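Local coordinates for protein maltose operon transcriptional repressor (Staphylococcus aureus subsp. aureus Mu50, PDB 3HCW) that probably represses transcription of the maltose operon, with a C-terminal periplasmic-binding-protein-like domain that, as in LacI-type repressors, is likely to sense a small effector, at residues Thr109-Asp114 and Arg248-Gln253; Asp114-Ser119 and Arg149-Glu154; Ser198-Leu203 and Thr226-Tyr231. All blocks are in the same frame, centred on the assembly; numbering follows the deposited sequence.

How the interactions relate
Along the chain from the N terminus, the first segment of the three contacts is reached at strand 110-113, which starts interaction 1, and the chain turns at Asp114 into helix 115-129, which starts interaction 2. Interaction 2 closes early, at helix 144-159, by pairing two helices of one lobe. Interaction 3 follows in series, closing a beta-alpha-beta unit between residues 198-203 and 226-231. Interaction 1 closes last, when helix 247-263 returns to pack on strand 110-113, so its long loop encloses the other two. Interactions 2 and 3 touch through Arg149, Leu199 and Phe227, while interaction 1 stands about 17 Å from each, measured between centres, and joins interaction 2 through the shared Asp114.

Interaction 1 of 3, residues Thr109-Asp114 and Arg248-Gln253; sequences THIDND and RMLGQQ
Leu250 reaches strand 110-113 with its two methyls, CD2 against Ile111 and CD1 against the amide of Asn113. The side chains of Ile111 and Leu250 slide past one another in opposite directions, so they meet flank to flank. With CG1 beside the backbone N (chi1 -71°), Ile111 has its CG2 branch anti to that nitrogen, and this methyl does the touching: CG2 lies 3.9 Å from Leu250 CD2 and 3.8 Å from Leu250 O. The same methyl reaches the start of the next residue on this face of the helix, with Ile111 CG2 4.2 Å from Gln253 CB, after which the Gln253 side chain turns away.

Leu250 meets Asn113 differently, the two side chains crossing at about a right angle. Leu250 CD1 sits 3.6 Å from Asn113 OD1, a plain van der Waals contact. The polar atoms of Asn113 find their partners elsewhere: ND2 donates to Ile245 O and Ile275 O, and OD1 is bonded to a glycerol. Between these two residues, Leu250 CD2 rests against the strand backbone, 3.8 Å from Asp112 C. Asp112 sets off away from the helix, and its OD1 also binds a glycerol.

Helix and strand run nearly antiparallel, at 168°, with their short axes 8.7 Å apart, the layer packing of an alpha/beta lobe. Strand 272-280 lies on one side of strand 110-113 and strand 94-97 on the other; Ile275 of the former touches both Ile111 and Leu250, while Phe26 of helix 25-39 also packs on Leu250.

Interaction 2 of 3, residues Asp114-Ser119 and Arg149-Glu154; sequences DNILAS and RIQGFE
Arg149 stretches along the first turn of helix 115-129 and ends on Asn115. Its CB lies 4.1 Å from Ser119 CB. The next atom, Arg149 CG, passes 3.6 Å from Asn115 O, and from there the chain runs extended through CD to NE, slanting across the asparagine. Two donors then close on one acceptor: Arg149 NE is 2.8 Å from Asn115 OD1 with an N-H...O angle of 153°, and Arg149 NH2 is 3.0 Å from the same Asn115 OD1. Both approach from one face of the amide, whose plane stands 69° from the guanidinium, while OD1 lies in the guanidinium plane.

The grip bridges helices 115-129 and 144-159, consecutive helices of an alpha/beta lobe with strand 133-139 between them in the chain. They cross at -44° with their short axes only 7.2 Å apart. Gly152 permits this closeness, having no side chain where Ser119 OG and Ile116 O come in: its CA lies 4.4 Å from Ile116 CA and 3.3 Å from Ser119 OG, and Ile116 CG2 packs over it at 3.9 Å from Gly152 CA.

At the arginine's tip, NH1 turns to other partners, a glycerol and, through a weak hydrogen bond, Leu199 O, while Asn115 ND2 holds a glycerol as well.

Interaction 3 of 3, residues Ser198-Leu203 and Thr226-Tyr231; sequences SLDAML and TFNDSY
Thr226, Ala201 and Phe227 bury the most surface where strand 222-227 meets the turn between strand 194-198 and helix 201-213. Together these elements form a beta-alpha-beta unit with its two strands parallel and adjacent, and the contact joins their C-terminal ends, the usual place for a binding pocket in an alpha/beta fold.

Thr226 turns its hydroxyl to the turn: OG1 is anti to the backbone N (chi1 -175°), and Thr226 OG1 donates to Ser198 O, 3.0 Å away. The donor stands well above the carbonyl plane, 58° out of it. The same oxygen receives a CA-H...O contact, with Thr226 CA 3.4 Å from Ser198 O. On the other branch, Thr226 CG2 packs 4.3 Å from Ala201 CB.

Phe227 turns a ring edge to Ser198 O, which lies 3.2 Å from Phe227 CD2 and near the ring plane; Phe227 CD2 is also 3.3 Å from Leu199 O. The ring packs as well against Ser119 of helix 115-129, Arg149 of helix 144-159 and Phe136 of strand 133-139.

Ala201, the first residue of helix 201-213, offers its amide to the strand's last carbonyl: Ala201 N makes a weak, bent hydrogen bond of 3.1 Å to Phe227 O, and Ala201 CB sits 3.6 Å from that same Phe227 O. Just before it, Asp200 binds a glycerol through OD1 and caps the helix through OD2: Asp200 OD2 accepts from Met202 N at 3.2 Å, with the amide 71° out of the carboxylate plane.

Interaction 1 of 3, residues Thr109-Asp114 and Arg248-Gln253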
loop_
_atom_site.group_PDB
_atom_site.type_symbol
_atom_site.label_atom_id
_atom_site.label_comp_id
_atom_site.label_asym_id
_atom_site.label_seq_id
_atom_site.Cartn_x
_atom_site.Cartn_y
_atom_site.Cartn_z
ATOM N N THR A 109 0.094 29.305 0.204
ATOM C CA THR A 109 0.126 28.456 -0.984
ATOM C C THR A 109 -0.586 27.124 -0.759
ATOM O O THR A 109 -0.331 26.434 0.232
ATOM C CB THR A 109 1.575 28.223 -1.470
ATOM O OG1 THR A 109 2.115 29.472 -1.904
ATOM C CG2 THR A 109 1.624 27.254 -2.651
ATOM N N HIS A 110 -1.502 26.802 -1.671
ATOM C CA HIS A 110 -2.183 25.518 -1.691
ATOM C C HIS A 110 -1.816 24.741 -2.952
ATOM O O HIS A 110 -1.624 25.321 -4.026
ATOM C CB HIS A 110 -3.693 25.715 -1.644
ATOM C CG HIS A 110 -4.221 26.080 -0.293
ATOM N ND1 HIS A 110 -5.054 25.254 0.429
ATOM C CD2 HIS A 110 -4.051 27.191 0.461
ATOM C CE1 HIS A 110 -5.374 25.840 1.571
ATOM N NE2 HIS A 110 -4.778 27.016 1.614
ATOM N N ILE A 111 -1.712 23.426 -2.807
ATOM C CA ILE A 111 -1.460 22.529 -3.929
ATOM C C ILE A 111 -2.591 21.501 -3.957
ATOM O O ILE A 111 -2.794 20.774 -2.998
ATOM C CB ILE A 111 -0.051 21.858 -3.835
ATOM C CG1 ILE A 111 1.067 22.877 -4.107
ATOM C CG2 ILE A 111 0.098 20.752 -4.852
ATOM C CD1 ILE A 111 1.673 23.456 -2.884
ATOM N N ASP A 112 -3.339 21.459 -5.051
ATOM C CA ASP A 112 -4.500 20.580 -5.133
ATOM C C ASP A 112 -4.630 19.963 -6.531
ATOM O O ASP A 112 -3.914 20.360 -7.461
ATOM C CB ASP A 112 -5.755 21.393 -4.795
ATOM C CG ASP A 112 -6.870 20.557 -4.170
ATOM O OD1 ASP A 112 -6.676 19.353 -3.910
ATOM O OD2 ASP A 112 -7.964 21.119 -3.948
ATOM N N ASN A 113 -5.505 18.963 -6.653
ATOM C CA ASN A 113 -6.095 18.602 -7.940
ATOM C C ASN A 113 -7.365 19.425 -8.069
ATOM O O ASN A 113 -7.850 19.991 -7.069
ATOM C CB ASN A 113 -6.503 17.128 -7.979
ATOM C CG ASN A 113 -5.350 16.182 -7.747
ATOM O OD1 ASN A 113 -5.320 15.466 -6.747
ATOM N ND2 ASN A 113 -4.399 16.162 -8.673
ATOM N N ASP A 114 -7.922 19.473 -9.280
ATOM C CA ASP A 114 -9.276 19.992 -9.477
ATOM C C ASP A 114 -10.228 18.821 -9.260
ATOM O O ASP A 114 -10.451 18.000 -10.146
ATOM C CB ASP A 114 -9.432 20.645 -10.865
ATOM C CG ASP A 114 -10.773 21.370 -11.047
ATOM O OD1 ASP A 114 -10.896 22.168 -12.002
ATOM O OD2 ASP A 114 -11.720 21.137 -10.266
ATOM N N ARG A 248 2.429 11.648 -6.492
ATOM C CA ARG A 248 3.870 11.899 -6.475
ATOM C C ARG A 248 4.186 13.299 -7.001
ATOM O O ARG A 248 5.057 13.978 -6.450
ATOM C CB ARG A 248 4.633 10.832 -7.247
ATOM C CG ARG A 248 6.101 10.787 -6.896
ATOM C CD ARG A 248 6.754 9.559 -7.477
ATOM N NE ARG A 248 8.198 9.618 -7.304
ATOM C CZ ARG A 248 9.028 8.620 -7.577
ATOM N NH1 ARG A 248 10.334 8.779 -7.386
ATOM N NH2 ARG A 248 8.557 7.474 -8.042
ATOM N N MET A 249 3.453 13.728 -8.035
ATOM C CA MET A 249 3.531 15.099 -8.548
ATOM C C MET A 249 3.077 16.119 -7.506
ATOM O O MET A 249 3.749 17.114 -7.292
ATOM C CB MET A 249 2.689 15.273 -9.814
ATOM C CG MET A 249 3.468 15.296 -11.120
ATOM S SD MET A 249 2.471 15.916 -12.502
ATOM C CE MET A 249 2.486 17.678 -12.182
ATOM N N LEU A 250 1.925 15.871 -6.873
ATOM C CA LEU A 250 1.436 16.753 -5.800
ATOM C C LEU A 250 2.494 16.982 -4.715
ATOM O O LEU A 250 2.717 18.111 -4.284
ATOM C CB LEU A 250 0.172 16.168 -5.146
ATOM C CG LEU A 250 -1.155 16.202 -5.899
ATOM C CD1 LEU A 250 -2.046 15.073 -5.418
ATOM C CD2 LEU A 250 -1.860 17.550 -5.737
ATOM N N GLY A 251 3.156 15.895 -4.304
ATOM C CA GLY A 251 4.197 15.941 -3.287
ATOM C C GLY A 251 5.434 16.712 -3.722
ATOM O O GLY A 251 5.960 17.537 -2.964
ATOM N N GLN A 252 5.895 16.448 -4.943
ATOM C CA GLN A 252 7.047 17.157 -5.500
ATOM C C GLN A 252 6.778 18.656 -5.570
ATOM O O GLN A 252 7.641 19.447 -5.212
ATOM C CB GLN A 252 7.425 16.615 -6.882
ATOM C CG GLN A 252 8.075 15.241 -6.843
ATOM C CD GLN A 252 8.258 14.628 -8.228
ATOM O OE1 GLN A 252 7.822 15.186 -9.236
ATOM N NE2 GLN A 252 8.912 13.472 -8.278
ATOM N N GLN A 253 5.578 19.029 -6.014
ATOM C CA GLN A 253 5.173 20.441 -6.109
ATOM C C GLN A 253 5.080 21.125 -4.734
ATOM O O GLN A 253 5.459 22.283 -4.590
ATOM C CB GLN A 253 3.840 20.564 -6.841
ATOM C CG GLN A 253 3.883 20.190 -8.324
ATOM C CD GLN A 253 4.603 21.220 -9.174
ATOM O OE1 GLN A 253 4.327 22.421 -9.087
ATOM N NE2 GLN A 253 5.528 20.757 -10.003
#

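Interaction 2 of 3, residues Asp114-Ser119 and Arg149-Glu154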
loop_
_atom_site.group_PDB
_atom_site.type_symbol
_atom_site.label_atom_id
_atom_site.label_comp_id
_atom_site.label_asym_id
_atom_site.label_seq_id
_atom_site.Cartn_x
_atom_site.Cartn_y
_atom_site.Cartn_z
ATOM N N ASP A 114 -7.922 19.473 -9.280
ATOM C CA ASP A 114 -9.276 19.992 -9.477
ATOM C C ASP A 114 -10.228 18.821 -9.260
ATOM O O ASP A 114 -10.451 18.000 -10.146
ATOM C CB ASP A 114 -9.432 20.645 -10.865
ATOM C CG ASP A 114 -10.773 21.370 -11.047
ATOM O OD1 ASP A 114 -10.896 22.168 -12.002
ATOM O OD2 ASP A 114 -11.720 21.137 -10.266
ATOM N N ASN A 115 -10.788 18.747 -8.059
ATOM C CA ASN A 115 -11.507 17.546 -7.643
ATOM C C ASN A 115 -12.947 17.510 -8.126
ATOM O O ASN A 115 -13.553 16.438 -8.232
ATOM C CB ASN A 115 -11.394 17.326 -6.124
ATOM C CG ASN A 115 -10.204 16.466 -5.751
ATOM O OD1 ASN A 115 -10.030 15.361 -6.274
ATOM N ND2 ASN A 115 -9.392 16.950 -4.817
ATOM N N ILE A 116 -13.481 18.683 -8.443
ATOM C CA ILE A 116 -14.767 18.763 -9.122
ATOM C C ILE A 116 -14.643 18.233 -10.562
ATOM O O ILE A 116 -15.381 17.341 -10.961
ATOM C CB ILE A 116 -15.354 20.173 -9.055
ATOM C CG1 ILE A 116 -15.589 20.553 -7.578
ATOM C CG2 ILE A 116 -16.628 20.237 -9.873
ATOM C CD1 ILE A 116 -16.180 21.920 -7.322
ATOM N N LEU A 117 -13.668 18.733 -11.301
ATOM C CA LEU A 117 -13.441 18.320 -12.680
ATOM C C LEU A 117 -13.111 16.830 -12.767
ATOM O O LEU A 117 -13.692 16.104 -13.595
ATOM C CB LEU A 117 -12.337 19.191 -13.320
ATOM C CG LEU A 117 -11.950 19.014 -14.790
ATOM C CD1 LEU A 117 -13.172 19.048 -15.710
ATOM C CD2 LEU A 117 -10.956 20.081 -15.187
ATOM N N ALA A 118 -12.241 16.359 -11.870
ATOM C CA ALA A 118 -11.867 14.937 -11.820
ATOM C C ALA A 118 -13.102 14.055 -11.703
ATOM O O ALA A 118 -13.275 13.107 -12.502
ATOM C CB ALA A 118 -10.894 14.660 -10.681
ATOM N N SER A 119 -13.976 14.407 -10.749
ATOM C CA SER A 119 -15.216 13.657 -10.539
ATOM C C SER A 119 -16.188 13.790 -11.701
ATOM O O SER A 119 -16.827 12.800 -12.089
ATOM C CB SER A 119 -15.895 14.023 -9.210
ATOM O OG SER A 119 -16.006 15.421 -9.034
ATOM N N ARG A 149 -15.713 16.187 -4.755
ATOM C CA ARG A 149 -16.015 15.015 -5.586
ATOM C C ARG A 149 -17.512 14.688 -5.616
ATOM O O ARG A 149 -18.037 14.311 -6.662
ATOM C CB ARG A 149 -15.153 13.802 -5.191
ATOM C CG ARG A 149 -13.661 13.991 -5.532
ATOM C CD ARG A 149 -12.795 12.800 -5.129
ATOM N NE ARG A 149 -11.369 13.104 -5.279
ATOM C CZ ARG A 149 -10.370 12.400 -4.741
ATOM N NH1 ARG A 149 -10.617 11.332 -3.996
ATOM N NH2 ARG A 149 -9.112 12.784 -4.928
ATOM N N ILE A 150 -18.193 14.848 -4.478
ATOM C CA ILE A 150 -19.660 14.793 -4.440
ATOM C C ILE A 150 -20.285 15.853 -5.362
ATOM O O ILE A 150 -21.145 15.527 -6.186
ATOM C CB ILE A 150 -20.216 14.861 -2.971
ATOM C CG1 ILE A 150 -19.868 13.563 -2.226
ATOM C CG2 ILE A 150 -21.732 15.078 -2.943
ATOM C CD1 ILE A 150 -20.020 13.612 -0.736
ATOM N N GLN A 151 -19.841 17.106 -5.245
ATOM C CA GLN A 151 -20.355 18.185 -6.102
ATOM C C GLN A 151 -20.217 17.911 -7.619
ATOM O O GLN A 151 -21.152 18.146 -8.380
ATOM C CB GLN A 151 -19.700 19.524 -5.746
ATOM C CG GLN A 151 -20.235 20.735 -6.539
ATOM C CD GLN A 151 -21.735 20.922 -6.391
ATOM O OE1 GLN A 151 -22.220 21.330 -5.332
ATOM N NE2 GLN A 151 -22.482 20.624 -7.458
ATOM N N GLY A 152 -19.066 17.404 -8.047
ATOM C CA GLY A 152 -18.856 17.090 -9.457
ATOM C C GLY A 152 -19.743 15.954 -9.934
ATOM O O GLY A 152 -20.187 15.932 -11.084
ATOM N N PHE A 153 -19.998 15.009 -9.034
ATOM C CA PHE A 153 -20.821 13.842 -9.314
ATOM C C PHE A 153 -22.279 14.253 -9.502
ATOM O O PHE A 153 -22.920 13.876 -10.495
ATOM C CB PHE A 153 -20.685 12.847 -8.149
ATOM C CG PHE A 153 -21.705 11.739 -8.147
ATOM C CD1 PHE A 153 -21.516 10.603 -8.925
ATOM C CD2 PHE A 153 -22.840 11.817 -7.331
ATOM C CE1 PHE A 153 -22.450 9.564 -8.905
ATOM C CE2 PHE A 153 -23.766 10.799 -7.307
ATOM C CZ PHE A 153 -23.569 9.665 -8.089
ATOM N N GLU A 154 -22.784 15.009 -8.525
ATOM C CA GLU A 154 -24.147 15.516 -8.508
ATOM C C GLU A 154 -24.442 16.423 -9.699
ATOM O O GLU A 154 -25.563 16.447 -10.193
ATOM C CB GLU A 154 -24.396 16.313 -7.220
ATOM C CG GLU A 154 -24.526 15.489 -5.952
ATOM C CD GLU A 154 -24.988 16.338 -4.773
ATOM O OE1 GLU A 154 -24.388 17.406 -4.539
ATOM O OE2 GLU A 154 -25.957 15.951 -4.090
#

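Interaction 3 of 3, residues Ser198-Leu203 and Thr226-Tyr231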
loop_
_atom_site.group_PDB
_atom_site.type_symbol
_atom_site.label_atom_id
_atom_site.label_comp_id
_atom_site.label_asym_id
_atom_site.label_seq_id
_atom_site.Cartn_x
_atom_site.Cartn_y
_atom_site.Cartn_z
ATOM N N SER A 198 -16.835 5.317 -5.732
ATOM C CA SER A 198 -16.306 5.552 -4.390
ATOM C C SER A 198 -15.342 6.716 -4.389
ATOM O O SER A 198 -14.585 6.914 -5.342
ATOM C CB SER A 198 -15.573 4.319 -3.847
ATOM O OG SER A 198 -16.395 3.166 -3.877
ATOM N N LEU A 199 -15.372 7.444 -3.280
ATOM C CA LEU A 199 -14.470 8.546 -2.959
ATOM C C LEU A 199 -12.968 8.291 -3.191
ATOM O O LEU A 199 -12.255 9.174 -3.659
ATOM C CB LEU A 199 -14.688 8.928 -1.486
ATOM C CG LEU A 199 -13.865 10.110 -0.967
ATOM C CD1 LEU A 199 -14.330 11.383 -1.647
ATOM C CD2 LEU A 199 -13.968 10.234 0.544
ATOM N N ASP A 200 -12.505 7.090 -2.853
ATOM C CA ASP A 200 -11.087 6.779 -2.768
ATOM C C ASP A 200 -10.913 5.273 -2.882
ATOM O O ASP A 200 -11.778 4.518 -2.460
ATOM C CB ASP A 200 -10.533 7.270 -1.414
ATOM C CG ASP A 200 -9.111 6.804 -1.155
ATOM O OD1 ASP A 200 -8.211 7.237 -1.902
ATOM O OD2 ASP A 200 -8.895 5.998 -0.218
ATOM N N ALA A 201 -9.783 4.852 -3.443
ATOM C CA ALA A 201 -9.486 3.450 -3.731
ATOM C C ALA A 201 -9.480 2.509 -2.514
ATOM O O ALA A 201 -9.893 1.367 -2.629
ATOM C CB ALA A 201 -8.151 3.363 -4.461
ATOM N N MET A 202 -9.015 2.990 -1.361
ATOM C CA MET A 202 -8.954 2.167 -0.144
ATOM C C MET A 202 -10.354 1.800 0.346
ATOM O O MET A 202 -10.623 0.635 0.650
ATOM C CB MET A 202 -8.135 2.875 0.951
ATOM C CG MET A 202 -7.504 1.935 1.990
ATOM S SD MET A 202 -6.579 0.509 1.332
ATOM C CE MET A 202 -5.341 1.326 0.334
ATOM N N LEU A 203 -11.255 2.782 0.364
ATOM C CA LEU A 203 -12.675 2.515 0.616
ATOM C C LEU A 203 -13.300 1.630 -0.489
ATOM O O LEU A 203 -14.031 0.694 -0.198
ATOM C CB LEU A 203 -13.446 3.835 0.757
ATOM C CG LEU A 203 -14.970 3.784 0.918
ATOM C CD1 LEU A 203 -15.314 3.053 2.204
ATOM C CD2 LEU A 203 -15.565 5.201 0.899
ATOM N N THR A 226 -13.516 4.607 -9.170
ATOM C CA THR A 226 -13.062 5.321 -7.982
ATOM C C THR A 226 -11.993 6.375 -8.284
ATOM O O THR A 226 -11.748 6.689 -9.445
ATOM C CB THR A 226 -12.556 4.336 -6.895
ATOM O OG1 THR A 226 -12.233 5.058 -5.696
ATOM C CG2 THR A 226 -11.357 3.541 -7.383
ATOM N N PHE A 227 -11.374 6.918 -7.232
ATOM C CA PHE A 227 -10.306 7.907 -7.355
ATOM C C PHE A 227 -9.002 7.391 -6.770
ATOM O O PHE A 227 -9.016 6.495 -5.926
ATOM C CB PHE A 227 -10.681 9.213 -6.649
ATOM C CG PHE A 227 -11.909 9.871 -7.197
ATOM C CD1 PHE A 227 -11.804 10.936 -8.093
ATOM C CD2 PHE A 227 -13.175 9.443 -6.799
ATOM C CE1 PHE A 227 -12.953 11.547 -8.578
ATOM C CE2 PHE A 227 -14.313 10.050 -7.268
ATOM C CZ PHE A 227 -14.208 11.093 -8.152
ATOM N N ASN A 228 -7.941 8.047 -7.115
ATOM C CA ASN A 228 -6.659 7.482 -6.990
ATOM C C ASN A 228 -5.987 6.295 -7.425
ATOM O O ASN A 228 -5.664 5.440 -6.671
ATOM C CB ASN A 228 -5.778 8.220 -6.019
ATOM C CG ASN A 228 -5.884 7.683 -4.677
ATOM O OD1 ASN A 228 -4.906 7.231 -4.084
ATOM N ND2 ASN A 228 -7.080 7.719 -4.160
ATOM N N ASP A 229 -5.749 6.292 -8.704
ATOM C CA ASP A 229 -5.170 5.132 -9.373
ATOM C C ASP A 229 -3.817 4.773 -8.788
ATOM O O ASP A 229 -2.969 5.635 -8.596
ATOM C CB ASP A 229 -5.000 5.399 -10.869
ATOM C CG ASP A 229 -4.620 4.148 -11.643
ATOM O OD1 ASP A 229 -5.163 3.071 -11.328
ATOM O OD2 ASP A 229 -3.780 4.235 -12.565
ATOM N N SER A 230 -3.652 3.493 -8.481
ATOM C CA SER A 230 -2.367 2.922 -8.142
ATOM C C SER A 230 -2.373 1.496 -8.672
ATOM O O SER A 230 -3.300 1.086 -9.380
ATOM C CB SER A 230 -2.172 2.910 -6.623
ATOM O OG SER A 230 -3.055 1.978 -6.013
ATOM N N TYR A 231 -1.352 0.743 -8.285
ATOM C CA TYR A 231 -1.239 -0.668 -8.599
ATOM C C TYR A 231 -2.424 -1.465 -8.057
ATOM O O TYR A 231 -2.805 -2.474 -8.644
ATOM C CB TYR A 231 0.096 -1.224 -8.069
ATOM C CG TYR A 231 0.427 -2.618 -8.555
ATOM C CD1 TYR A 231 0.594 -2.890 -9.922
ATOM C CD2 TYR A 231 0.578 -3.666 -7.655
ATOM C CE1 TYR A 231 0.895 -4.180 -10.372
ATOM C CE2 TYR A 231 0.885 -4.957 -8.090
ATOM C CZ TYR A 231 1.037 -5.210 -9.441
ATOM O OH TYR A 231 1.331 -6.495 -9.848
#